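Local coordinates for protein erythrocyte binding antigen 140 (Plasmodium falciparum, PDB 4GF2) that probably binds a receptor on the host erythrocyte surface as an adhesin for invasion, here as its region of two Duffy-binding-like domains, at residues I395-Y399 with V453-M457; E388-C392 with L461-C467. The protein carries 3 engineered substitutions. One frame throughout, in Å; residues are numbered along the deposited sequence.

Followed from the N terminus, the chain first passes through one Duffy-binding-like region and enters the second, to which all four segments belong. Helix 388-407 supplies 388-392 and then, a turn further on, 395-399. The chain runs out through mostly helical sequence and returns along helix 435-457, whose last turn, 453-457, packs on 395-399 and closes contact 1. The loop that follows brings 461-467 back to the start of helix 388-407, closing contact 2 with a disulfide. Contact 1 is thus nested inside the larger loop of contact 2. The two adjoin where the sulfur of Cys467 lies against Gln396 and Trp454, and where Ile395 touches Leu461.

Contact 1 (I395-Y399 with V453-M457); sequences IQNSY and VWKVM
Tyr399 and Trp454 form the aromatic centre of this contact, an edge-to-face pair with ring centroids 5.2 Å apart and planes at 63°. The indole presents its six-membered ring, and Trp454 CE3 stands over one face of the phenol, 3.8 Å from Tyr399 CG. With CG anti to the backbone N (chi1 170°), the tyrosine ring reaches across to the other helix, where Val453 CG1 meets its edge in plane, 3.7 Å from Tyr399 CE1. Met457 completes the tight part: its flexible thioether bends at chi3, and Met457 SD sits at the edge of the Tyr399 ring, 5.2 Å from its centroid, a Met-aromatic contact, while its methyl lies against the Ile395 carbonyl. Branched Ile395 fills the angle between indole and methionine, CG2 lying 3.8 Å from Trp454 CZ3. Gln396 uses its aliphatic part here, CG resting 3.5 Å from Trp454 CH2, and sends its amide NE2 to the Lys468 carbonyl. The buried tyrosine's hydroxyl is likewise satisfied, by Lys450 O. All touching residues are buried, and the looser part is at Ser398, which merely grazes the Met457 methyl and turns its hydroxyl to Glu375 and Arg344. The arrangement is a near-antiparallel helix pair, the local axes of the two segments passing 10.9 Å apart at 145°, typical of the helical core of a Duffy-binding-like domain.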
loop_
_atom_site.group_PDB
_atom_site.type_symbol
_atom_site.label_atom_id
_atom_site.label_comp_id
_atom_site.label_asym_id
_atom_site.label_seq_id
_atom_site.Cartn_x
_atom_site.Cartn_y
_atom_site.Cartn_z
ATOM N N ILE A 395 26.111 -0.033 6.739
ATOM C CA ILE A 395 24.703 0.128 6.394
ATOM C C ILE A 395 24.522 -0.072 4.897
ATOM O O ILE A 395 23.546 -0.677 4.453
ATOM C CB ILE A 395 24.176 1.524 6.792
ATOM C CG1 ILE A 395 24.094 1.658 8.315
ATOM C CG2 ILE A 395 22.809 1.789 6.174
ATOM C CD1 ILE A 395 23.105 0.718 8.968
ATOM N N GLN A 396 25.475 0.434 4.120
ATOM C CA GLN A 396 25.412 0.317 2.669
ATOM C C GLN A 396 25.580 -1.130 2.223
ATOM O O GLN A 396 24.999 -1.540 1.220
ATOM C CB GLN A 396 26.471 1.198 2.006
ATOM C CG GLN A 396 26.114 2.670 1.984
ATOM C CD GLN A 396 27.040 3.484 1.096
ATOM O OE1 GLN A 396 27.880 2.935 0.383
ATOM N NE2 GLN A 396 26.887 4.802 1.135
ATOM N N ASN A 397 26.375 -1.900 2.964
ATOM C CA ASN A 397 26.549 -3.321 2.663
ATOM C C ASN A 397 25.207 -4.056 2.643
ATOM O O ASN A 397 24.879 -4.742 1.672
ATOM C CB ASN A 397 27.495 -3.988 3.669
ATOM C CG ASN A 397 28.954 -3.616 3.445
ATOM O OD1 ASN A 397 29.348 -3.206 2.351
ATOM N ND2 ASN A 397 29.768 -3.775 4.485
ATOM N N SER A 398 24.425 -3.906 3.706
ATOM C CA SER A 398 23.134 -4.584 3.789
ATOM C C SER A 398 22.119 -3.966 2.831
ATOM O O SER A 398 21.287 -4.664 2.255
ATOM C CB SER A 398 22.605 -4.564 5.223
ATOM O OG SER A 398 23.351 -5.457 6.034
ATOM N N TYR A 399 22.196 -2.654 2.657
ATOM C CA TYR A 399 21.373 -1.971 1.672
ATOM C C TYR A 399 21.564 -2.591 0.289
ATOM O O TYR A 399 20.596 -2.902 -0.406
ATOM C CB TYR A 399 21.739 -0.490 1.625
ATOM C CG TYR A 399 21.108 0.252 0.474
ATOM C CD1 TYR A 399 19.734 0.427 0.414
ATOM C CD2 TYR A 399 21.884 0.779 -0.550
ATOM C CE1 TYR A 399 19.147 1.104 -0.632
ATOM C CE2 TYR A 399 21.303 1.463 -1.601
ATOM C CZ TYR A 399 19.932 1.621 -1.636
ATOM O OH TYR A 399 19.341 2.298 -2.675
ATOM N N VAL A 453 14.088 3.312 0.502
ATOM C CA VAL A 453 14.766 2.282 1.270
ATOM C C VAL A 453 16.005 2.886 1.920
ATOM O O VAL A 453 16.265 2.671 3.103
ATOM C CB VAL A 453 15.170 1.084 0.390
ATOM C CG1 VAL A 453 16.066 0.127 1.168
ATOM C CG2 VAL A 453 13.934 0.363 -0.121
ATOM N N TRP A 454 16.765 3.655 1.150
ATOM C CA TRP A 454 17.959 4.283 1.691
ATOM C C TRP A 454 17.607 5.347 2.724
ATOM O O TRP A 454 18.326 5.529 3.706
ATOM C CB TRP A 454 18.812 4.908 0.590
ATOM C CG TRP A 454 19.983 5.621 1.167
ATOM C CD1 TRP A 454 20.193 6.966 1.200
ATOM C CD2 TRP A 454 21.097 5.023 1.837
ATOM N NE1 TRP A 454 21.377 7.242 1.837
ATOM C CE2 TRP A 454 21.952 6.065 2.236
ATOM C CE3 TRP A 454 21.458 3.706 2.130
ATOM C CZ2 TRP A 454 23.143 5.832 2.912
ATOM C CZ3 TRP A 454 22.640 3.476 2.800
ATOM C CH2 TRP A 454 23.469 4.533 3.185
ATOM N N LYS A 455 16.507 6.058 2.493
ATOM C CA LYS A 455 16.064 7.093 3.420
ATOM C C LYS A 455 15.862 6.535 4.823
ATOM O O LYS A 455 16.332 7.118 5.799
ATOM C CB LYS A 455 14.764 7.741 2.932
ATOM C CG LYS A 455 14.969 8.882 1.950
ATOM C CD LYS A 455 13.646 9.485 1.502
ATOM C CE LYS A 455 13.869 10.687 0.600
ATOM N NZ LYS A 455 12.592 11.272 0.114
ATOM N N VAL A 456 15.163 5.406 4.926
ATOM C CA VAL A 456 14.848 4.846 6.236
ATOM C C VAL A 456 16.073 4.211 6.887
ATOM O O VAL A 456 16.218 4.251 8.108
ATOM C CB VAL A 456 13.684 3.816 6.179
ATOM C CG1 VAL A 456 12.426 4.462 5.620
ATOM C CG2 VAL A 456 14.067 2.596 5.365
ATOM N N MET A 457 16.959 3.636 6.080
ATOM C CA MET A 457 18.157 2.998 6.618
ATOM C C MET A 457 19.176 4.037 7.059
ATOM O O MET A 457 19.912 3.823 8.018
ATOM C CB MET A 457 18.791 2.067 5.582
ATOM C CG MET A 457 17.955 0.841 5.250
ATOM S SD MET A 457 18.855 -0.324 4.206
ATOM C CE MET A 457 19.975 -1.061 5.389
#

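Contact 2 (E388-C392 with L461-C467); sequences ENALC and LKNKETC
Cys392 and Cys467 join the N-terminal end of helix 388-407 to the loop after helix 435-457 through one of the disulfides that brace the cysteine-rich, helical Duffy-binding-like fold. Cys392 SG and Cys467 SG are 2.0 Å apart and chi3 is 90°, the relaxed twist of a disulfide. On both cysteines SG is anti to the backbone N (chi1 172° at Cys392), which turns both sulfurs into the gap between the backbones, Cys392 CA and Cys467 CA being 5.6 Å apart.

Apolar packing flanks this covalent link. The buried Leu461 packs its CD2 on Leu391 CB, 3.9 Å away, and on the nearby helix backbone. Its side chain also meets Ile395 one turn further along, an apolar residue suiting an apolar, buried spot.

Polar contacts gather toward the more exposed start of the helix. Glu388 extends from it, its chain straight beyond CG, and its OE2 passes 3.4 Å from Lys462 CB. Lys462 NZ ends 6.1 Å from Glu388 OE2, too far for a salt bridge, though its opposite charge may still favour the carboxylate weakly. Thr466 sets its methyl CG2 loosely against Asn389 OD1, 4.1 Å away. Within the loop, Asn463 O accepts both the backbone N of Thr466 and, weakly, its hydroxyl, at the start of the short 3-10 turn.

The side chain of Asn463 donates across the contact: its ND2 lies 3.0 Å from Glu388 OE2, on the syn side and near the carboxylate plane, with an N-H...O angle of 154°.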
loop_
_atom_site.group_PDB
_atom_site.type_symbol
_atom_site.label_atom_id
_atom_site.label_comp_id
_atom_site.label_asym_id
_atom_site.label_seq_id
_atom_site.Cartn_x
_atom_site.Cartn_y
_atom_site.Cartn_z
ATOM N N GLU A 388 31.869 7.055 12.121
ATOM C CA GLU A 388 30.838 7.373 11.137
ATOM C C GLU A 388 31.063 6.679 9.800
ATOM O O GLU A 388 30.134 6.107 9.230
ATOM C CB GLU A 388 30.768 8.885 10.909
ATOM C CG GLU A 388 29.892 9.624 11.901
ATOM C CD GLU A 388 29.838 11.113 11.624
ATOM O OE1 GLU A 388 30.662 11.601 10.821
ATOM O OE2 GLU A 388 28.970 11.796 12.207
ATOM N N ASN A 389 32.292 6.741 9.299
ATOM C CA ASN A 389 32.613 6.188 7.989
ATOM C C ASN A 389 32.407 4.676 7.925
ATOM O O ASN A 389 31.992 4.141 6.898
ATOM C CB ASN A 389 34.051 6.538 7.603
ATOM C CG ASN A 389 34.289 8.036 7.544
ATOM O OD1 ASN A 389 33.348 8.819 7.411
ATOM N ND2 ASN A 389 35.551 8.441 7.640
ATOM N N ALA A 390 32.694 3.991 9.028
ATOM C CA ALA A 390 32.537 2.545 9.093
ATOM C C ALA A 390 31.059 2.192 9.175
ATOM O O ALA A 390 30.559 1.382 8.393
ATOM C CB ALA A 390 33.283 1.984 10.292
ATOM N N LEU A 391 30.362 2.802 10.128
ATOM C CA LEU A 391 28.928 2.599 10.269
ATOM C C LEU A 391 28.253 2.849 8.932
ATOM O O LEU A 391 27.379 2.093 8.510
ATOM C CB LEU A 391 28.353 3.546 11.319
ATOM C CG LEU A 391 27.846 2.887 12.599
ATOM C CD1 LEU A 391 27.446 3.950 13.613
ATOM C CD2 LEU A 391 26.678 1.962 12.294
ATOM N N CYS A 392 28.674 3.918 8.266
ATOM C CA CYS A 392 28.128 4.268 6.964
ATOM C C CYS A 392 28.271 3.110 5.984
ATOM O O CYS A 392 27.297 2.699 5.358
ATOM C CB CYS A 392 28.833 5.501 6.400
ATOM S SG CYS A 392 28.376 5.864 4.696
ATOM N N LEU A 461 22.057 7.042 11.111
ATOM C CA LEU A 461 23.413 7.580 11.028
ATOM C C LEU A 461 23.477 9.060 11.405
ATOM O O LEU A 461 22.609 9.845 11.022
ATOM C CB LEU A 461 23.954 7.413 9.608
ATOM C CG LEU A 461 24.034 5.986 9.073
ATOM C CD1 LEU A 461 24.278 6.007 7.575
ATOM C CD2 LEU A 461 25.127 5.203 9.782
ATOM N N LYS A 462 24.511 9.436 12.151
ATOM C CA LYS A 462 24.796 10.843 12.397
ATOM C C LYS A 462 25.220 11.462 11.073
ATOM O O LYS A 462 25.880 10.806 10.266
ATOM C CB LYS A 462 25.919 11.001 13.422
ATOM C CG LYS A 462 25.633 10.396 14.787
ATOM C CD LYS A 462 26.833 10.559 15.710
ATOM C CE LYS A 462 26.598 9.917 17.067
ATOM N NZ LYS A 462 27.798 10.021 17.944
ATOM N N ASN A 463 24.847 12.719 10.849
ATOM C CA ASN A 463 25.156 13.385 9.589
ATOM C C ASN A 463 24.924 12.445 8.412
ATOM O O ASN A 463 25.867 11.872 7.868
ATOM C CB ASN A 463 26.606 13.875 9.580
ATOM C CG ASN A 463 26.899 14.863 10.694
ATOM O OD1 ASN A 463 26.601 16.053 10.578
ATOM N ND2 ASN A 463 27.493 14.376 11.778
ATOM N N LYS A 464 23.662 12.291 8.022
ATOM C CA LYS A 464 23.286 11.331 6.990
ATOM C C LYS A 464 24.011 11.599 5.672
ATOM O O LYS A 464 24.452 10.667 5.001
ATOM C CB LYS A 464 21.770 11.351 6.767
ATOM C CG LYS A 464 20.953 11.187 8.043
ATOM C CD LYS A 464 19.534 10.717 7.753
ATOM C CE LYS A 464 18.793 11.672 6.834
ATOM N NZ LYS A 464 17.446 11.150 6.470
ATOM N N GLU A 465 24.141 12.871 5.308
ATOM C CA GLU A 465 24.768 13.242 4.041
ATOM C C GLU A 465 26.264 12.932 4.017
ATOM O O GLU A 465 26.925 13.109 2.996
ATOM C CB GLU A 465 24.532 14.722 3.739
ATOM C CG GLU A 465 23.077 15.067 3.465
ATOM C CD GLU A 465 22.898 16.485 2.956
ATOM O OE1 GLU A 465 23.916 17.172 2.730
ATOM O OE2 GLU A 465 21.736 16.910 2.780
ATOM N N THR A 466 26.798 12.478 5.146
ATOM C CA THR A 466 28.168 11.987 5.195
ATOM C C THR A 466 28.274 10.704 4.378
ATOM O O THR A 466 29.333 10.381 3.836
ATOM C CB THR A 466 28.605 11.690 6.643
ATOM O OG1 THR A 466 28.564 12.896 7.416
ATOM C CG2 THR A 466 30.014 11.113 6.678
ATOM N N CYS A 467 27.162 9.980 4.295
ATOM C CA CYS A 467 27.114 8.695 3.611
ATOM C C CYS A 467 26.693 8.873 2.154
ATOM O O CYS A 467 25.546 9.212 1.866
ATOM C CB CYS A 467 26.135 7.776 4.334
ATOM S SG CYS A 467 26.446 6.033 4.092
#